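Local structure of carboxynorspermidine decarboxylase (Campylobacter jejuni subsp. jejuni 81116, 3N29) at residues H239-K243 and K244-V248; P307-I311 and M312-S316; R407-S410 and Y411-S415. The protein probably catalyses the pyridoxal-5'-phosphate-dependent decarboxylation of carboxynorspermidine to the polyamine norspermidine. All blocks are in the same frame, centred on the assembly; numbering follows the deposited sequence. Where two conformers were deposited one is given.

Contact 1. Residues H239-K243 and K244-V248; sequences HHITK and KGYDV
Two consecutive beta turns, type I from H240 to K243 and type II from K243 to Y246, double the chain back so that Y246 returns beneath I241, and a nearly straight bond from Y246 N to K243 O (3.1 Å, 165° at the hydrogen) closes the second. G245 takes the third position of that turn with a positive phi. The side chain that carries the contact is Y246. Its CG lies anti to the backbone N (chi1 -172°), which lays the ring under the first turn: I241 CA stands squarely over one face, a CH-pi contact 3.8 Å from the ring centroid. Farther along the ring, I241 CG1 rests 4.0 Å from Y246 CZ. The phenol oxygen reaches H239 through a water that lies in the plane of both rings, 2.7 Å from Y246 OH and 2.9 Å from H239 ND1. The other imidazole nitrogen, NE2, is bonded to the carbonyl of F235, so the H239 ring is held at both nitrogens. I241 and Y246 both also touch L251 of helix 248-262, which D247 caps by binding K250 N. This is a loop of the beta/alpha barrel, leading from strand 232-234 into helix 248-262; it follows directly on G237 and G238 of the cofactor pocket, with the H239 side chain about 6 Å from pyridoxal phosphate.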
loop_
_atom_site.group_PDB
_atom_site.type_symbol
_atom_site.label_atom_id
_atom_site.label_comp_id
_atom_site.label_asym_id
_atom_site.label_seq_id
_atom_site.Cartn_x
_atom_site.Cartn_y
_atom_site.Cartn_z
ATOM N N HIS A 239 16.868 2.717 16.036
ATOM C CA HIS A 239 17.387 3.594 17.104
ATOM C C HIS A 239 16.703 4.933 16.847
ATOM O O HIS A 239 16.926 5.562 15.816
ATOM C CB HIS A 239 18.912 3.732 16.981
ATOM C CG HIS A 239 19.593 2.422 16.691
ATOM N ND1 HIS A 239 19.555 1.379 17.569
ATOM C CD2 HIS A 239 20.178 1.937 15.566
ATOM C CE1 HIS A 239 20.131 0.312 17.033
ATOM N NE2 HIS A 239 20.533 0.629 15.818
ATOM N N HIS A 240 15.893 5.370 17.789
ATOM C CA HIS A 240 15.045 6.552 17.604
ATOM C C HIS A 240 15.885 7.741 18.077
ATOM O O HIS A 240 15.481 8.501 18.969
ATOM C CB HIS A 240 13.826 6.385 18.542
ATOM C CG HIS A 240 12.541 6.907 17.997
ATOM N ND1 HIS A 240 12.439 7.543 16.785
ATOM C CD2 HIS A 240 11.270 6.808 18.474
ATOM C CE1 HIS A 240 11.179 7.855 16.552
ATOM N NE2 HIS A 240 10.443 7.416 17.553
ATOM N N ILE A 241 17.033 7.894 17.462
ATOM C CA ILE A 241 18.074 8.806 17.904
ATOM C C ILE A 241 17.642 10.258 17.923
ATOM O O ILE A 241 18.114 11.069 18.763
ATOM C CB ILE A 241 19.324 8.632 17.003
ATOM C CG1 ILE A 241 19.930 7.240 17.212
ATOM C CG2 ILE A 241 20.435 9.707 17.353
ATOM C CD1 ILE A 241 20.960 6.826 16.174
ATOM N N THR A 242 16.768 10.618 17.001
ATOM C CA THR A 242 16.395 12.000 16.838
ATOM C C THR A 242 15.052 12.335 17.528
ATOM O O THR A 242 14.597 13.469 17.478
ATOM C CB THR A 242 16.285 12.368 15.358
ATOM O OG1 THR A 242 15.337 11.494 14.721
ATOM C CG2 THR A 242 17.635 12.258 14.698
ATOM N N LYS A 243 14.477 11.390 18.230
ATOM C CA LYS A 243 13.289 11.671 19.025
ATOM C C LYS A 243 13.703 12.351 20.318
ATOM O O LYS A 243 14.746 12.031 20.936
ATOM C CB LYS A 243 12.526 10.404 19.359
ATOM C CG LYS A 243 11.231 10.635 20.188
ATOM C CD LYS A 243 10.234 9.516 20.008
ATOM C CE LYS A 243 9.167 9.442 21.165
ATOM N NZ LYS A 243 8.595 10.790 21.456
ATOM N N LYS A 244 12.894 13.305 20.721
ATOM C CA LYS A 244 13.202 14.077 21.916
ATOM C C LYS A 244 13.256 13.107 23.091
ATOM O O LYS A 244 12.421 12.215 23.219
ATOM C CB LYS A 244 12.168 15.225 22.108
ATOM C CG LYS A 244 10.712 14.785 22.273
ATOM C CD LYS A 244 9.722 15.999 22.581
ATOM C CE LYS A 244 8.188 15.596 22.484
ATOM N NZ LYS A 244 7.807 15.009 21.149
ATOM N N GLY A 245 14.270 13.248 23.927
ATOM C CA GLY A 245 14.422 12.341 25.059
ATOM C C GLY A 245 15.388 11.171 24.834
ATOM O O GLY A 245 15.839 10.537 25.796
ATOM N N TYR A 246 15.757 10.871 23.597
ATOM C CA TYR A 246 16.682 9.755 23.382
ATOM C C TYR A 246 18.013 10.019 24.108
ATOM O O TYR A 246 18.523 11.190 24.141
ATOM C CB TYR A 246 16.920 9.534 21.887
ATOM C CG TYR A 246 17.714 8.283 21.552
ATOM C CD1 TYR A 246 17.081 7.077 21.196
ATOM C CD2 TYR A 246 19.106 8.319 21.574
ATOM C CE1 TYR A 246 17.845 5.926 20.890
ATOM C CE2 TYR A 246 19.866 7.216 21.241
ATOM C CZ TYR A 246 19.230 5.994 20.948
ATOM O OH TYR A 246 19.989 4.906 20.621
ATOM N N ASP A 247 18.593 8.955 24.643
ATOM C CA ASP A 247 19.857 9.047 25.424
ATOM C C ASP A 247 21.026 8.868 24.454
ATOM O O ASP A 247 21.584 7.760 24.314
ATOM C CB ASP A 247 19.883 7.938 26.477
ATOM C CG ASP A 247 21.011 8.089 27.452
ATOM O OD1 ASP A 247 21.887 8.936 27.209
ATOM O OD2 ASP A 247 20.999 7.360 28.472
ATOM N N VAL A 248 21.351 9.963 23.772
ATOM C CA VAL A 248 22.375 10.007 22.756
ATOM C C VAL A 248 23.730 9.640 23.368
ATOM O O VAL A 248 24.522 8.878 22.777
ATOM C CB VAL A 248 22.462 11.419 22.144
ATOM C CG1 VAL A 248 23.626 11.522 21.146
ATOM C CG2 VAL A 248 21.148 11.742 21.398
HETATM O O HOH W 1 18.849 2.547 20.141
#

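Contact 2. Residues P307-I311 and M312-S316; sequences PDTII and MPYTS. With NSD (N-(3-aminopropyl)propane-1,3-diamine), chain D.
D308 reaches out of the short helix 307-311 to the bound norspermidine, its OD2 accepting a hydrogen bond from the terminal amine N3 of the ligand at 2.6 Å. The other carboxylate oxygen, OD1, forms a salt bridge with K382, so the carboxylate is fixed at both oxygens; a glycerol, probably from the crystallisation liquor, also binds OD2. E272 is a further hydrogen-bond partner of the ligand. One step out, the aliphatic part of D308 leans on the ring of Y314, D308 CB lying 4.1 Å from Y314 CE2. T309 covers a face of the same ring: its CG2 makes a CH-pi contact 3.9 Å from the centroid, displaced toward the rim beside CE2 and CZ. Y314 presents this face because its CG sits between the backbone N and the carbonyl carbon (chi1 82°), which folds the ring back along the helix. The hydroxyl of T309 is tied elsewhere, to the carbonyl of M306.

Behind these side chains the backbone sets the path. M312 N donates to D308 O at 3.0 Å in a nearly straight bond (165°), continuing the helical pattern. Next, a cis peptide precedes P313 and swings the chain around, after which Y314 N donates to T309 O at 3.0 Å, one residue farther along than an alpha-helical bond would reach. P313 CB packs on the same carbonyl oxygen, 3.2 Å from T309 O. I310 and I311 pack on I311 of the second subunit. On its own side the helix leans on S302 of helix 302-305, while S316, bonded to Q375 and to Y358 of strand 354-360, leads the chain toward strand 321-325.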
loop_
_atom_site.group_PDB
_atom_site.type_symbol
_atom_site.label_atom_id
_atom_site.label_comp_id
_atom_site.label_asym_id
_atom_site.label_seq_id
_atom_site.Cartn_x
_atom_site.Cartn_y
_atom_site.Cartn_z
ATOM N N PRO A 307 -0.508 4.962 4.367
ATOM C CA PRO A 307 -0.886 3.565 4.537
ATOM C C PRO A 307 -0.638 2.996 5.931
ATOM O O PRO A 307 -1.417 2.229 6.374
ATOM C CB PRO A 307 -0.048 2.848 3.503
ATOM C CG PRO A 307 0.850 3.801 2.982
ATOM C CD PRO A 307 0.483 5.129 3.312
ATOM N N ASP A 308 0.430 3.378 6.582
ATOM C CA ASP A 308 0.693 2.878 7.905
ATOM C C ASP A 308 -0.369 3.263 8.937
ATOM O O ASP A 308 -0.537 2.565 9.874
ATOM C CB ASP A 308 2.091 3.195 8.399
ATOM C CG ASP A 308 3.175 2.393 7.682
ATOM O OD1 ASP A 308 2.900 1.401 7.005
ATOM O OD2 ASP A 308 4.303 2.775 7.789
ATOM N N THR A 309 -1.107 4.339 8.713
ATOM C CA THR A 309 -2.174 4.683 9.605
ATOM C C THR A 309 -3.239 3.565 9.636
ATOM O O THR A 309 -3.832 3.349 10.646
ATOM C CB THR A 309 -2.798 6.048 9.292
ATOM O OG1 THR A 309 -3.377 6.057 8.006
ATOM C CG2 THR A 309 -1.745 7.133 9.408
ATOM N N ILE A 310 -3.450 2.921 8.492
ATOM C CA ILE A 310 -4.430 1.821 8.352
ATOM C C ILE A 310 -3.796 0.503 8.781
ATOM O O ILE A 310 -4.436 -0.275 9.508
ATOM C CB ILE A 310 -4.884 1.652 6.881
ATOM C CG1 ILE A 310 -5.510 2.978 6.426
ATOM C CG2 ILE A 310 -5.916 0.458 6.761
ATOM C CD1 ILE A 310 -6.643 3.404 7.283
ATOM N N ILE A 311 -2.544 0.268 8.369
ATOM C CA ILE A 311 -1.872 -1.017 8.615
ATOM C C ILE A 311 -1.558 -1.271 10.078
ATOM O O ILE A 311 -1.831 -2.368 10.593
ATOM C CB ILE A 311 -0.614 -1.168 7.710
ATOM C CG1 ILE A 311 -1.077 -1.279 6.230
ATOM C CG2 ILE A 311 0.305 -2.408 8.074
ATOM C CD1 ILE A 311 0.065 -1.057 5.212
ATOM N N MET A 312 -1.046 -0.266 10.780
ATOM C CA MET A 312 -0.515 -0.471 12.144
ATOM C C MET A 312 -1.623 -0.868 13.134
ATOM O O MET A 312 -1.491 -1.883 13.788
ATOM C CB MET A 312 0.282 0.739 12.665
ATOM C CG MET A 312 1.665 0.881 12.057
ATOM S SD MET A 312 2.621 2.305 12.677
ATOM C CE MET A 312 2.299 2.208 14.450
ATOM N N PRO A 313 -2.716 -0.074 13.252
ATOM C CA PRO A 313 -3.125 1.223 12.746
ATOM C C PRO A 313 -2.595 2.311 13.728
ATOM O O PRO A 313 -2.103 1.972 14.789
ATOM C CB PRO A 313 -4.688 1.146 12.759
ATOM C CG PRO A 313 -5.014 0.118 13.913
ATOM C CD PRO A 313 -3.741 -0.719 14.114
ATOM N N TYR A 314 -2.588 3.592 13.336
ATOM C CA TYR A 314 -2.294 4.665 14.294
ATOM C C TYR A 314 -2.971 5.890 13.737
ATOM O O TYR A 314 -3.425 5.884 12.586
ATOM C CB TYR A 314 -0.758 4.851 14.525
ATOM C CG TYR A 314 -0.069 5.706 13.437
ATOM C CD1 TYR A 314 0.068 7.070 13.611
ATOM C CD2 TYR A 314 0.431 5.132 12.246
ATOM C CE1 TYR A 314 0.759 7.900 12.656
ATOM C CE2 TYR A 314 1.064 5.946 11.256
ATOM C CZ TYR A 314 1.198 7.359 11.483
ATOM O OH TYR A 314 1.777 8.221 10.557
ATOM N N THR A 315 -3.015 6.949 14.514
ATOM C CA THR A 315 -3.714 8.153 14.088
ATOM C C THR A 315 -2.724 9.283 13.954
ATOM O O THR A 315 -2.022 9.595 14.894
ATOM C CB THR A 315 -4.874 8.521 15.108
ATOM O OG1 THR A 315 -5.746 7.404 15.251
ATOM C CG2 THR A 315 -5.624 9.787 14.711
ATOM N N SER A 316 -2.699 9.936 12.790
ATOM C CA SER A 316 -1.833 11.089 12.616
ATOM C C SER A 316 -2.277 12.281 13.413
ATOM O O SER A 316 -3.473 12.565 13.518
ATOM C CB SER A 316 -1.756 11.456 11.141
ATOM O OG SER A 316 -0.836 12.529 10.906
HETATM C C1 NSD D . 10.351 1.322 11.184
HETATM N N1 NSD D . 10.619 2.186 12.296
HETATM C C2 NSD D . 9.929 -0.048 11.596
HETATM N N2 NSD D . 9.312 -1.197 9.594
HETATM C C3 NSD D . 10.147 -1.073 10.541
HETATM N N3 NSD D . 6.107 0.965 7.530
HETATM C C4 NSD D . 8.246 -0.530 9.435
HETATM C C5 NSD D . 7.450 -0.871 8.206
HETATM C C6 NSD D . 6.071 -0.264 8.253
#

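Contact 3. Residues R407-S410 and Y411-S415; sequences REFS and YKDYS
Hydrogen bonds between S410 and D413 dominate this contact and run in both directions. The amide S410 N donates to D413 OD2 at 2.9 Å along an almost straight path (170°), meeting the lone pair of OD2 that faces away from the other carboxylate oxygen. In return D413 N donates to S410 O at 2.8 Å, approaching from well above the carbonyl plane rather than along a lone pair. The two residues thus form a reciprocal pair, carboxylate to amide one way and amide to carbonyl the other. S410 OG turns instead to a water, 2.6 Å away, which in turn accepts from K412 N at 3.0 Å.

Packing accounts for the rest. The carboxylate of D413 stands nearly perpendicular to the phenyl ring of F409 (82°), and OD2 lies in the plane of the ring at its edge, 3.6 Å from F409 CD1. The same oxygen, D413 OD2, is 3.4 Å from F409 CB, a position D413 reaches by placing CG beside its own backbone N (chi1 -74°). L391 touches both side chains, and F409 N is held by the side chain of N393.

Beyond the turn the aromatic residues face another chain: Y411 OH bonds to E108 of the second subunit, and the Y414 ring meets F105 of that subunit. Within the chain, Y411 O accepts from both Y414 N and S415 N, carrying the bonding into the helix.

D413, in the short helix 412-415, has mixed surroundings: OD2 lies 3.2 Å from S410 O, an approach of two acceptors, which the straight bond from the S410 amide and the hydrogen-bearing edge of the phenyl ring probably offset.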
loop_
_atom_site.group_PDB
_atom_site.type_symbol
_atom_site.label_atom_id
_atom_site.label_comp_id
_atom_site.label_asym_id
_atom_site.label_seq_id
_atom_site.Cartn_x
_atom_site.Cartn_y
_atom_site.Cartn_z
ATOM N N ARG A 407 9.135 16.272 -7.184
ATOM C CA ARG A 407 8.435 15.387 -8.113
ATOM C C ARG A 407 7.018 15.770 -8.215
ATOM O O ARG A 407 6.327 15.926 -7.194
ATOM C CB ARG A 407 8.438 13.960 -7.627
ATOM C CG ARG A 407 9.845 13.385 -7.545
ATOM C CD ARG A 407 9.998 12.150 -8.311
ATOM N NE ARG A 407 11.260 11.481 -8.042
ATOM C CZ ARG A 407 12.310 11.479 -8.858
ATOM N NH1 ARG A 407 12.287 12.143 -10.000
ATOM N NH2 ARG A 407 13.394 10.818 -8.518
ATOM N N GLU A 408 6.580 16.012 -9.452
ATOM C CA GLU A 408 5.174 16.294 -9.731
ATOM C C GLU A 408 4.648 15.092 -10.531
ATOM O O GLU A 408 5.166 14.760 -11.609
ATOM C CB GLU A 408 5.004 17.559 -10.544
ATOM C CG GLU A 408 3.537 17.956 -10.737
ATOM C CD GLU A 408 3.344 19.252 -11.511
ATOM O OE1 GLU A 408 4.308 19.813 -12.027
ATOM O OE2 GLU A 408 2.199 19.685 -11.621
ATOM N N PHE A 409 3.638 14.443 -10.009
ATOM C CA PHE A 409 3.185 13.234 -10.619
ATOM C C PHE A 409 2.140 13.464 -11.688
ATOM O O PHE A 409 1.630 14.555 -11.824
ATOM C CB PHE A 409 2.747 12.254 -9.512
ATOM C CG PHE A 409 3.875 11.922 -8.582
ATOM C CD1 PHE A 409 4.906 11.115 -8.988
ATOM C CD2 PHE A 409 3.913 12.417 -7.332
ATOM C CE1 PHE A 409 5.973 10.840 -8.183
ATOM C CE2 PHE A 409 4.947 12.092 -6.476
ATOM C CZ PHE A 409 5.991 11.318 -6.914
ATOM N N SER A 410 1.856 12.459 -12.483
ATOM C CA SER A 410 0.823 12.574 -13.525
ATOM C C SER A 410 0.148 11.234 -13.765
ATOM O O SER A 410 0.522 10.189 -13.166
ATOM C CB SER A 410 1.454 13.157 -14.819
ATOM O OG SER A 410 2.314 12.209 -15.395
ATOM N N TYR A 411 -0.879 11.269 -14.631
ATOM C CA TYR A 411 -1.678 10.112 -15.034
ATOM C C TYR A 411 -0.869 8.829 -15.298
ATOM O O TYR A 411 -1.252 7.711 -14.857
ATOM C CB TYR A 411 -2.480 10.525 -16.294
ATOM C CG TYR A 411 -3.124 9.360 -17.041
ATOM C CD1 TYR A 411 -4.069 8.563 -16.422
ATOM C CD2 TYR A 411 -2.709 9.039 -18.341
ATOM C CE1 TYR A 411 -4.644 7.505 -17.105
ATOM C CE2 TYR A 411 -3.232 7.989 -19.037
ATOM C CZ TYR A 411 -4.225 7.218 -18.429
ATOM O OH TYR A 411 -4.744 6.144 -19.110
ATOM N N LYS A 412 0.222 8.973 -16.025
ATOM C CA LYS A 412 1.035 7.850 -16.390
ATOM C C LYS A 412 1.603 7.115 -15.181
ATOM O O LYS A 412 1.958 5.935 -15.306
ATOM C CB LYS A 412 2.223 8.245 -17.319
ATOM C CG LYS A 412 1.795 8.721 -18.723
ATOM C CD LYS A 412 1.156 7.633 -19.544
ATOM C CE LYS A 412 1.121 7.991 -20.994
ATOM N NZ LYS A 412 0.693 6.749 -21.703
ATOM N N ASP A 413 1.722 7.782 -14.025
ATOM C CA ASP A 413 2.208 7.075 -12.810
ATOM C C ASP A 413 1.215 6.004 -12.297
ATOM O O ASP A 413 1.586 5.087 -11.639
ATOM C CB ASP A 413 2.402 8.076 -11.687
ATOM C CG ASP A 413 3.652 8.938 -11.897
ATOM O OD1 ASP A 413 4.696 8.325 -11.865
ATOM O OD2 ASP A 413 3.546 10.184 -12.141
ATOM N N TYR A 414 -0.067 6.228 -12.618
ATOM C CA TYR A 414 -1.145 5.314 -12.440
ATOM C C TYR A 414 -1.237 4.363 -13.641
ATOM O O TYR A 414 -1.235 3.128 -13.462
ATOM C CB TYR A 414 -2.492 6.071 -12.236
ATOM C CG TYR A 414 -3.746 5.172 -12.366
ATOM C CD1 TYR A 414 -4.085 4.227 -11.373
ATOM C CD2 TYR A 414 -4.608 5.312 -13.425
ATOM C CE1 TYR A 414 -5.259 3.430 -11.487
ATOM C CE2 TYR A 414 -5.764 4.500 -13.570
ATOM C CZ TYR A 414 -6.092 3.592 -12.610
ATOM O OH TYR A 414 -7.216 2.805 -12.761
ATOM N N SER A 415 -1.354 4.855 -14.875
ATOM C CA SER A 415 -1.783 3.929 -15.960
ATOM C C SER A 415 -0.699 2.882 -16.249
ATOM O O SER A 415 -1.021 1.764 -16.639
ATOM C CB SER A 415 -2.074 4.652 -17.269
ATOM O OG SER A 415 -0.965 5.412 -17.686
HETATM O O HOH W 2 0.965 11.476 -17.507
#

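How the contacts relate
Contacts 1 and 2 approach the same bound norspermidine. D308 of contact 2 binds it directly, whereas the side chain of H240 in contact 1 stays about 7 Å away and that of H239 about 6 Å from a pyridoxal phosphate. The two contacts do not touch: their nearest atoms are about 10 Å apart and their centres about 22 Å. Contact 3 lies farther out, its centre about 37 Å from that of contact 1, across the middle of the chain, and about 24 Å from that of contact 2. It nevertheless shares with contact 2 a place against the second subunit, while contact 1 is touched by no other protein chain of the assembly.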